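Local coordinates for putative GTP pyrophosphokinase (Streptococcus mutans, PDB 3L9D), which probably catalyses the transfer of pyrophosphate from ATP to GTP, the first step of ppGpp synthesis, at residues R56-R59 / K60-K64; V78-I81 / E82-K85; R126-K129 / D130-V133. All coordinates share one frame; numbering follows the deposited sequence.

How the interactions relate
All three interactions are local contacts at the surface of the fold, and helix 42-64 relates them. Interaction 1 forms the end of that helix. Interaction 3 lies beside it, with centres about 18 Å apart and nearest atoms about 4 Å apart, without touching. D130 nevertheless reaches K54 of the helix, and I58 and F62 pack on L124 of helix 117-126, whose end opens into interaction 3. Interaction 2 sits on the opposite side of the chain's centre from interaction 1, about 31 Å away between centres, where V78 meets I45 and V48 of the same helix. Interaction 2 leaves outermost strand 73-78 and interaction 3 leads into the other outermost strand, 132-139; their centres are about 26 Å apart.

Interaction 1 (R56-R59 / K60-K64)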
ATOM      1  N   ARG A  56       6.887  10.954  -0.958  1.00 25.12           N
ATOM      2  CA  ARG A  56       7.560  11.419   0.252  1.00 22.47           C
ATOM      3  C   ARG A  56       7.570  12.944   0.331  1.00 22.66           C
ATOM      4  O   ARG A  56       7.824  13.519   1.393  1.00 20.67           O
ATOM      5  CB  ARG A  56       8.980  10.891   0.310  1.00 20.27           C
ATOM      6  CG  ARG A  56       9.089   9.436   0.645  1.00 20.63           C
ATOM      7  CD  ARG A  56      10.557   9.032   0.815  1.00 20.97           C
ATOM      8  NE  ARG A  56      10.646   7.675   1.320  1.00 20.53           N
ATOM      9  CZ  ARG A  56      11.380   6.727   0.764  1.00 22.50           C
ATOM     10  NH1 ARG A  56      12.116   7.015  -0.306  1.00 21.22           N
ATOM     11  NH2 ARG A  56      11.384   5.506   1.290  1.00 15.76           N
ATOM     12  N   GLY A  57       7.275  13.578  -0.807  1.00 21.91           N
ATOM     13  CA  GLY A  57       7.229  15.022  -0.929  1.00 20.21           C
ATOM     14  C   GLY A  57       5.902  15.621  -0.521  1.00 25.58           C
ATOM     15  O   GLY A  57       5.807  16.826  -0.270  1.00 28.49           O
ATOM     16  N   ILE A  58       4.871  14.787  -0.457  1.00 22.40           N
ATOM     17  CA  ILE A  58       3.589  15.236   0.040  1.00 24.74           C
ATOM     18  C   ILE A  58       3.780  15.607   1.505  1.00 26.86           C
ATOM     19  O   ILE A  58       3.320  16.659   1.961  1.00 27.03           O
ATOM     20  CB  ILE A  58       2.532  14.137  -0.077  1.00 19.89           C
ATOM     21  CG1 ILE A  58       2.146  13.917  -1.533  1.00 15.55           C
ATOM     22  CG2 ILE A  58       1.318  14.498   0.738  1.00 17.98           C
ATOM     23  CD1 ILE A  58       1.344  12.640  -1.743  1.00 15.44           C
ATOM     24  N   ARG A  59       4.481  14.741   2.232  1.00 26.56           N
ATOM     25  CA  ARG A  59       4.716  14.942   3.656  1.00 26.90           C
ATOM     26  C   ARG A  59       5.617  16.146   3.904  1.00 30.36           C
ATOM     27  O   ARG A  59       5.404  16.887   4.859  1.00 32.98           O
ATOM     28  CB  ARG A  59       5.308  13.686   4.302  1.00 27.01           C
ATOM     29  CG  ARG A  59       6.110  13.970   5.576  1.00 30.57           C
ATOM     30  CD  ARG A  59       6.401  12.711   6.425  1.00 34.98           C
ATOM     31  NE  ARG A  59       6.824  13.097   7.778  1.00 47.12           N
ATOM     32  CZ  ARG A  59       6.016  13.179   8.840  1.00 43.16           C
ATOM     33  NH1 ARG A  59       4.724  12.866   8.749  1.00 36.60           N
ATOM     34  NH2 ARG A  59       6.507  13.567  10.006  1.00 45.28           N
ATOM     35  N   LYS A  60       6.627  16.334   3.055  1.00 27.77           N
ATOM     36  CA  LYS A  60       7.481  17.510   3.158  1.00 27.85           C
ATOM     37  C   LYS A  60       6.658  18.786   3.003  1.00 34.49           C
ATOM     38  O   LYS A  60       6.902  19.774   3.694  1.00 35.74           O
ATOM     39  CB  LYS A  60       8.596  17.491   2.106  1.00 29.94           C
ATOM     40  CG  LYS A  60       9.690  16.459   2.348  1.00 31.34           C
ATOM     41  CD  LYS A  60      10.786  16.538   1.272  1.00 33.78           C
ATOM     42  CE  LYS A  60      11.855  15.466   1.501  1.00 43.38           C
ATOM     43  NZ  LYS A  60      12.187  15.333   2.963  1.00 51.01           N
ATOM     44  N   GLN A  61       5.680  18.759   2.095  1.00 32.57           N
ATOM     45  CA  GLN A  61       4.877  19.940   1.796  1.00 34.46           C
ATOM     46  C   GLN A  61       3.992  20.323   2.947  1.00 38.51           C
ATOM     47  O   GLN A  61       3.853  21.506   3.272  1.00 42.26           O
ATOM     48  CB  GLN A  61       4.007  19.710   0.575  1.00 27.50           C
ATOM     49  CG  GLN A  61       4.814  19.515  -0.654  1.00 31.65           C
ATOM     50  CD  GLN A  61       3.948  19.359  -1.858  1.00 31.71           C
ATOM     51  OE1 GLN A  61       4.099  18.399  -2.619  1.00 32.66           O
ATOM     52  NE2 GLN A  61       3.016  20.300  -2.046  1.00 26.35           N
ATOM     53  N   PHE A  62       3.372  19.321   3.549  1.00 31.81           N
ATOM     54  CA  PHE A  62       2.487  19.586   4.656  1.00 32.92           C
ATOM     55  C   PHE A  62       3.311  20.208   5.773  1.00 36.67           C
ATOM     56  O   PHE A  62       2.935  21.242   6.318  1.00 35.32           O
ATOM     57  CB  PHE A  62       1.751  18.314   5.098  1.00 25.53           C
ATOM     58  CG  PHE A  62       0.507  18.016   4.285  1.00 28.42           C
ATOM     59  CD1 PHE A  62      -0.662  18.727   4.497  1.00 23.99           C
ATOM     60  CD2 PHE A  62       0.510  17.030   3.312  1.00 23.75           C
ATOM     61  CE1 PHE A  62      -1.794  18.459   3.770  1.00 23.83           C
ATOM     62  CE2 PHE A  62      -0.637  16.757   2.583  1.00 26.84           C
ATOM     63  CZ  PHE A  62      -1.786  17.472   2.810  1.00 22.44           C
ATOM     64  N   ARG A  63       4.454  19.598   6.075  1.00 37.18           N
ATOM     65  CA  ARG A  63       5.308  20.050   7.172  1.00 40.78           C
ATOM     66  C   ARG A  63       5.878  21.463   6.956  1.00 41.94           C
ATOM     67  O   ARG A  63       5.881  22.275   7.877  1.00 43.86           O
ATOM     68  CB  ARG A  63       6.404  19.017   7.460  1.00 34.59           C
ATOM     69  CG  ARG A  63       5.830  17.713   8.032  1.00 43.57           C
ATOM     70  CD  ARG A  63       6.894  16.648   8.329  1.00 48.73           C
ATOM     71  NE  ARG A  63       7.756  17.000   9.460  1.00 60.56           N
ATOM     72  CZ  ARG A  63       7.437  16.801  10.738  1.00 61.12           C
ATOM     73  NH1 ARG A  63       6.266  16.256  11.052  1.00 59.07           N
ATOM     74  NH2 ARG A  63       8.281  17.157  11.703  1.00 54.44           N
ATOM     75  N   LYS A  64       6.328  21.764   5.740  1.00 44.58           N
ATOM     76  CA  LYS A  64       6.800  23.114   5.405  1.00 48.61           C
ATOM     77  C   LYS A  64       5.682  24.138   5.648  1.00 47.70           C
ATOM     78  O   LYS A  64       5.923  25.214   6.199  1.00 53.77           O
ATOM     79  CB  LYS A  64       7.292  23.181   3.947  1.00 47.05           C
ATOM     80  CG  LYS A  64       8.422  24.170   3.687  1.00 47.72           C
ATOM     81  CD  LYS A  64       9.684  23.480   3.143  1.00 48.01           C
ATOM     82  CE  LYS A  64       9.481  22.864   1.750  1.00 49.02           C
ATOM     83  NZ  LYS A  64       9.430  23.884   0.633  1.00 53.15           N
TER
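The carbonyl oxygen of I58 is approached by two backbone N-H groups, that of F62 at 3.1 Å (I58 O to F62 N) and, through a weak and strongly bent bond, that of Q61. The first is the regular i to i+4 bond of an alpha-helix, and the stretch is the last part of helix 42-64. R63 N repeats the pattern on R59 O at 3.1 Å with an N-H...O angle of 166°, whereas the bond from K60 N to R56 O is weak.

On one flank of the helix I58 and F62 run side by side. CG1 of I58 lies beside the backbone N, which leaves CG2 anti to that N and directed at the phenyl ring; it meets the ring edge in plane, with I58 CG2 3.5 Å from F62 CE2. Both side chains also pack on L124, joining this part of the helix to helix 117-126.

The next strip round the helix carries two arginines one turn apart. R59 is extended from CG to NE with its CG anti to the backbone N, and R63, with CG beside its backbone N and CD extended from it, sets CD over one face of the R59 guanidinium, nearer the rim than the middle; the bend at chi3 (70°) then turns its own guanidinium. The two guanidinium planes are close to parallel, 19° apart, but offset. R59 NH2 and R63 NH1 stand only 2.9 Å apart; both are donors, so no hydrogen bond joins them and the like charges would be expected to repel. R59 is held independently, because its NH1 donates to the carbonyl oxygen of I71 in the following loop. Beneath this pair the aliphatic part of R63 lies against its partner's backbone, with R63 CG 3.3 Å from R59 O.

Interaction 2 (V78-I81 / E82-K85); sequences VKPI and ESIK
K79 and S83 meet through their aliphatic parts, K79 CG lying 3.5 Å from S83 CB, just where the chain leaves strand 73-78 and turns into helix 81-91. The lysine has CG anti to its own N (chi1 169°), which carries the chain across the first turn of the helix. There it crosses I84 at a slant, with K79 CG 4.0 Å from I84 CG1. Bends at chi3 and chi4 then turn NZ toward D104, with which it makes a long, weak ion pair.

P80 occupies the N-cap position, and its ring lies alongside the serine hydroxyl, P80 CD being 3.8 Å from S83 OG. The proline's carbonyl oxygen starts the helix: I84 N donates to P80 O over 3.1 Å, close to the line of the C=O bond, and S83 N adds a weak, bent bond to the same oxygen.

I81 and K85 instead run side by side in the same direction, with the CG2 branch of I81 4.0 Å from K85 CE. Below them K85 N donates to I81 O at 3.2 Å. I81, I84 and K85 all touch W37 of helix 37-40, which places that helix against this face.

The directional bonds to P80 O and I81 O thus define the first turn, whereas the side-chain contacts, mostly aliphatic with the S83 hydroxyl oxygen beside the P80 ring, are van der Waals and add no specific polar bond.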
ATOM      1  N   VAL A  78       9.523  -3.799  -5.754  1.00 26.96           N
ATOM      2  CA  VAL A  78       8.998  -4.573  -6.857  1.00 21.63           C
ATOM      3  C   VAL A  78       8.705  -5.964  -6.335  1.00 25.15           C
ATOM      4  O   VAL A  78       9.444  -6.492  -5.514  1.00 30.90           O
ATOM      5  CB  VAL A  78       9.995  -4.630  -8.011  1.00 22.92           C
ATOM      6  CG1 VAL A  78       9.431  -5.435  -9.159  1.00 24.97           C
ATOM      7  CG2 VAL A  78      10.322  -3.225  -8.476  1.00 23.79           C
ATOM      8  N   LYS A  79       7.602  -6.545  -6.783  1.00 28.87           N
ATOM      9  CA  LYS A  79       7.207  -7.874  -6.331  1.00 29.70           C
ATOM     10  C   LYS A  79       8.208  -8.892  -6.860  1.00 30.06           C
ATOM     11  O   LYS A  79       8.587  -8.829  -8.028  1.00 32.58           O
ATOM     12  CB  LYS A  79       5.786  -8.183  -6.805  1.00 26.96           C
ATOM     13  CG  LYS A  79       5.390  -9.619  -6.627  1.00 34.14           C
ATOM     14  CD  LYS A  79       3.978  -9.886  -7.138  1.00 37.41           C
ATOM     15  CE  LYS A  79       2.929  -9.349  -6.187  1.00 39.35           C
ATOM     16  NZ  LYS A  79       1.859 -10.364  -5.992  1.00 36.83           N
ATOM     17  N   PRO A  80       8.656  -9.824  -6.000  1.00 30.75           N
ATOM     18  CA  PRO A  80       9.715 -10.784  -6.355  1.00 31.49           C
ATOM     19  C   PRO A  80       9.314 -11.704  -7.509  1.00 34.88           C
ATOM     20  O   PRO A  80       8.125 -12.008  -7.654  1.00 38.15           O
ATOM     21  CB  PRO A  80       9.892 -11.610  -5.071  1.00 33.86           C
ATOM     22  CG  PRO A  80       9.296 -10.772  -3.968  1.00 32.03           C
ATOM     23  CD  PRO A  80       8.146 -10.054  -4.637  1.00 36.19           C
ATOM     24  N   ILE A  81      10.283 -12.160  -8.298  1.00 31.01           N
ATOM     25  CA  ILE A  81       9.983 -12.979  -9.475  1.00 34.22           C
ATOM     26  C   ILE A  81       9.118 -14.217  -9.193  1.00 39.38           C
ATOM     27  O   ILE A  81       8.294 -14.605 -10.027  1.00 37.00           O
ATOM     28  CB  ILE A  81      11.258 -13.415 -10.222  1.00 37.16           C
ATOM     29  CG1 ILE A  81      12.085 -12.186 -10.627  1.00 39.93           C
ATOM     30  CG2 ILE A  81      10.890 -14.241 -11.448  1.00 38.44           C
ATOM     31  CD1 ILE A  81      13.311 -12.492 -11.488  1.00 31.62           C
ATOM     32  N   GLU A  82       9.305 -14.832  -8.027  1.00 36.07           N
ATOM     33  CA  GLU A  82       8.552 -16.028  -7.663  1.00 36.47           C
ATOM     34  C   GLU A  82       7.089 -15.694  -7.405  1.00 38.81           C
ATOM     35  O   GLU A  82       6.177 -16.453  -7.763  1.00 35.86           O
ATOM     36  CB  GLU A  82       9.156 -16.687  -6.419  1.00 42.72           C
ATOM     37  CG  GLU A  82      10.496 -17.385  -6.653  1.00 52.08           C
ATOM     38  CD  GLU A  82      11.688 -16.420  -6.673  1.00 63.00           C
ATOM     39  OE1 GLU A  82      11.604 -15.332  -6.045  1.00 55.67           O
ATOM     40  OE2 GLU A  82      12.717 -16.761  -7.310  1.00 67.01           O
ATOM     41  N   SER A  83       6.861 -14.547  -6.778  1.00 38.43           N
ATOM     42  CA  SER A  83       5.506 -14.130  -6.469  1.00 34.17           C
ATOM     43  C   SER A  83       4.754 -13.761  -7.739  1.00 32.44           C
ATOM     44  O   SER A  83       3.557 -14.019  -7.849  1.00 33.89           O
ATOM     45  CB  SER A  83       5.511 -12.975  -5.478  1.00 34.04           C
ATOM     46  OG  SER A  83       6.286 -13.309  -4.338  1.00 39.78           O
ATOM     47  N   ILE A  84       5.448 -13.161  -8.699  1.00 29.15           N
ATOM     48  CA  ILE A  84       4.805 -12.884  -9.978  1.00 34.54           C
ATOM     49  C   ILE A  84       4.325 -14.193 -10.625  1.00 29.65           C
ATOM     50  O   ILE A  84       3.184 -14.290 -11.063  1.00 29.60           O
ATOM     51  CB  ILE A  84       5.708 -12.092 -10.964  1.00 30.63           C
ATOM     52  CG1 ILE A  84       6.248 -10.814 -10.311  1.00 28.35           C
ATOM     53  CG2 ILE A  84       4.923 -11.761 -12.227  1.00 29.12           C
ATOM     54  CD1 ILE A  84       7.134  -9.975 -11.219  1.00 26.12           C
ATOM     55  N   LYS A  85       5.194 -15.200 -10.647  1.00 30.78           N
ATOM     56  CA  LYS A  85       4.896 -16.465 -11.312  1.00 32.31           C
ATOM     57  C   LYS A  85       3.701 -17.149 -10.681  1.00 34.51           C
ATOM     58  O   LYS A  85       2.849 -17.698 -11.379  1.00 33.47           O
ATOM     59  CB  LYS A  85       6.107 -17.395 -11.290  1.00 29.45           C
ATOM     60  CG  LYS A  85       7.201 -17.011 -12.275  1.00 32.33           C
ATOM     61  CD  LYS A  85       8.464 -17.815 -12.040  1.00 37.29           C
ATOM     62  CE  LYS A  85       9.474 -17.567 -13.149  1.00 45.43           C
ATOM     63  NZ  LYS A  85      10.809 -18.166 -12.844  1.00 43.14           N
TER

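Interaction 3 (R126-K129 / D130-V133)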
ATOM      1  N   ARG A 126      -6.005  11.022  -6.122  1.00 23.85           N
ATOM      2  CA  ARG A 126      -6.977  11.167  -7.216  1.00 20.61           C
ATOM      3  C   ARG A 126      -6.793  12.448  -8.030  1.00 24.84           C
ATOM      4  O   ARG A 126      -7.114  12.482  -9.225  1.00 26.44           O
ATOM      5  CB  ARG A 126      -8.392  11.150  -6.664  1.00 18.77           C
ATOM      6  CG  ARG A 126      -8.855   9.823  -6.145  1.00 18.26           C
ATOM      7  CD  ARG A 126     -10.303   9.902  -5.678  1.00 14.47           C
ATOM      8  NE  ARG A 126     -10.626   8.754  -4.845  1.00 16.28           N
ATOM      9  CZ  ARG A 126     -11.119   8.830  -3.615  1.00 17.15           C
ATOM     10  NH1 ARG A 126     -11.408  10.011  -3.065  1.00 16.78           N
ATOM     11  NH2 ARG A 126     -11.352   7.714  -2.946  1.00 17.19           N
ATOM     12  N   GLN A 127      -6.293  13.505  -7.385  1.00 24.40           N
ATOM     13  CA  GLN A 127      -6.062  14.779  -8.082  1.00 26.23           C
ATOM     14  C   GLN A 127      -4.667  14.929  -8.740  1.00 25.89           C
ATOM     15  O   GLN A 127      -4.383  15.957  -9.348  1.00 26.33           O
ATOM     16  CB  GLN A 127      -6.353  15.975  -7.164  1.00 22.19           C
ATOM     17  CG  GLN A 127      -5.411  16.071  -5.958  1.00 36.12           C
ATOM     18  CD  GLN A 127      -4.642  17.401  -5.867  1.00 43.41           C
ATOM     19  OE1 GLN A 127      -3.972  17.686  -4.854  1.00 34.76           O
ATOM     20  NE2 GLN A 127      -4.738  18.220  -6.927  1.00 39.73           N
ATOM     21  N   ARG A 128      -3.802  13.920  -8.617  1.00 23.22           N
ATOM     22  CA  ARG A 128      -2.512  13.941  -9.314  1.00 22.29           C
ATOM     23  C   ARG A 128      -2.703  13.734 -10.821  1.00 25.14           C
ATOM     24  O   ARG A 128      -3.651  13.078 -11.248  1.00 27.18           O
ATOM     25  CB  ARG A 128      -1.546  12.891  -8.749  1.00 23.94           C
ATOM     26  CG  ARG A 128      -1.135  13.092  -7.300  1.00 16.95           C
ATOM     27  CD  ARG A 128       0.054  12.210  -6.952  1.00 20.43           C
ATOM     28  NE  ARG A 128       1.303  12.580  -7.630  1.00 21.36           N
ATOM     29  CZ  ARG A 128       2.292  13.300  -7.096  1.00 20.49           C
ATOM     30  NH1 ARG A 128       2.225  13.776  -5.857  1.00 23.42           N
ATOM     31  NH2 ARG A 128       3.362  13.557  -7.816  1.00 22.86           N
ATOM     32  N   LYS A 129      -1.816  14.328 -11.616  1.00 25.12           N
ATOM     33  CA  LYS A 129      -1.868  14.234 -13.069  1.00 25.79           C
ATOM     34  C   LYS A 129      -0.730  13.396 -13.657  1.00 25.39           C
ATOM     35  O   LYS A 129      -0.711  13.146 -14.865  1.00 26.17           O
ATOM     36  CB  LYS A 129      -1.816  15.631 -13.692  1.00 31.61           C
ATOM     37  CG  LYS A 129      -3.176  16.248 -13.972  1.00 38.74           C
ATOM     38  CD  LYS A 129      -4.017  16.347 -12.711  1.00 37.66           C
ATOM     39  CE  LYS A 129      -5.489  16.639 -13.034  1.00 38.61           C
ATOM     40  NZ  LYS A 129      -5.614  17.759 -14.017  1.00 57.80           N
ATOM     41  N   ASP A 130       0.224  12.984 -12.821  1.00 18.66           N
ATOM     42  CA  ASP A 130       1.361  12.199 -13.299  1.00 20.31           C
ATOM     43  C   ASP A 130       1.122  10.707 -13.172  1.00 20.12           C
ATOM     44  O   ASP A 130       2.023   9.902 -13.370  1.00 21.64           O
ATOM     45  CB  ASP A 130       2.650  12.568 -12.568  1.00 23.19           C
ATOM     46  CG  ASP A 130       2.611  12.208 -11.087  1.00 26.72           C
ATOM     47  OD1 ASP A 130       1.497  12.146 -10.503  1.00 21.85           O
ATOM     48  OD2 ASP A 130       3.710  12.017 -10.510  1.00 23.71           O
ATOM     49  N   MET A 131      -0.101  10.353 -12.814  1.00 23.58           N
ATOM     50  CA  MET A 131      -0.538   8.976 -12.761  1.00 21.31           C
ATOM     51  C   MET A 131      -2.038   9.084 -12.836  1.00 26.46           C
ATOM     52  O   MET A 131      -2.597  10.158 -12.639  1.00 28.31           O
ATOM     53  CB  MET A 131      -0.096   8.302 -11.453  1.00 21.09           C
ATOM     54  CG  MET A 131      -0.750   8.853 -10.196  1.00 20.68           C
ATOM     55  SD  MET A 131       0.036   8.414  -8.625  1.00 18.00           S
ATOM     56  CE  MET A 131       1.583   9.295  -8.759  1.00 22.65           C
ATOM     57  N   LYS A 132      -2.698   7.979 -13.138  1.00 30.94           N
ATOM     58  CA  LYS A 132      -4.149   7.958 -13.140  1.00 29.57           C
ATOM     59  C   LYS A 132      -4.648   6.823 -12.240  1.00 28.30           C
ATOM     60  O   LYS A 132      -4.206   5.672 -12.370  1.00 26.38           O
ATOM     61  CB  LYS A 132      -4.674   7.800 -14.571  1.00 28.33           C
ATOM     62  CG  LYS A 132      -6.175   8.030 -14.700  1.00 40.78           C
ATOM     63  CD  LYS A 132      -6.972   6.716 -14.772  1.00 44.34           C
ATOM     64  CE  LYS A 132      -8.492   6.976 -14.741  1.00 40.91           C
ATOM     65  NZ  LYS A 132      -9.239   5.831 -15.309  1.00 38.40           N
ATOM     66  N   VAL A 133      -5.548   7.154 -11.320  1.00 21.94           N
ATOM     67  CA  VAL A 133      -6.194   6.147 -10.481  1.00 22.62           C
ATOM     68  C   VAL A 133      -7.186   5.297 -11.303  1.00 20.18           C
ATOM     69  O   VAL A 133      -8.092   5.832 -11.919  1.00 25.36           O
ATOM     70  CB  VAL A 133      -6.895   6.827  -9.287  1.00 16.59           C
ATOM     71  CG1 VAL A 133      -7.607   5.817  -8.425  1.00 15.13           C
ATOM     72  CG2 VAL A 133      -5.871   7.611  -8.481  1.00 17.96           C
TER
HETATM   73  O   HOH W   1      -6.664   9.492 -10.945  1.00 22.33           O
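R126, of helix 117-126, faces V133 across the chain reversal: V133 CG2 packs 3.9 Å from R126 CA. A water joins the two backbones, accepting from V133 N at 2.6 Å and donating weakly to R126 O. The guanidinium of R126 turns elsewhere, to a salt bridge with E136.

R128 points toward 130-133 and grips D130 side-on with two nitrogens, its bend at chi3 (68°) presenting NE and NH2 together. R128 NE reaches D130 OD1 at 2.9 Å on the syn side, and R128 NH2 reaches D130 OD2 at 3.1 Å from above the carboxylate plane. Both oxygens stay near the guanidinium plane, yet the two groups are twisted 45° apart. D130 OD2 also forms a salt bridge with K54 of helix 42-64, so the carboxylate has two cationic partners, which would probably favour its charged form. M131 slants across R128, its CE methyl 3.5 Å from R128 NE.

K129 carries the chain round into D130. The whole is a tight helix-to-strand connection of an alpha/beta fold, leading from helix 117-126 into 132-139, an outermost strand of the mixed sheet.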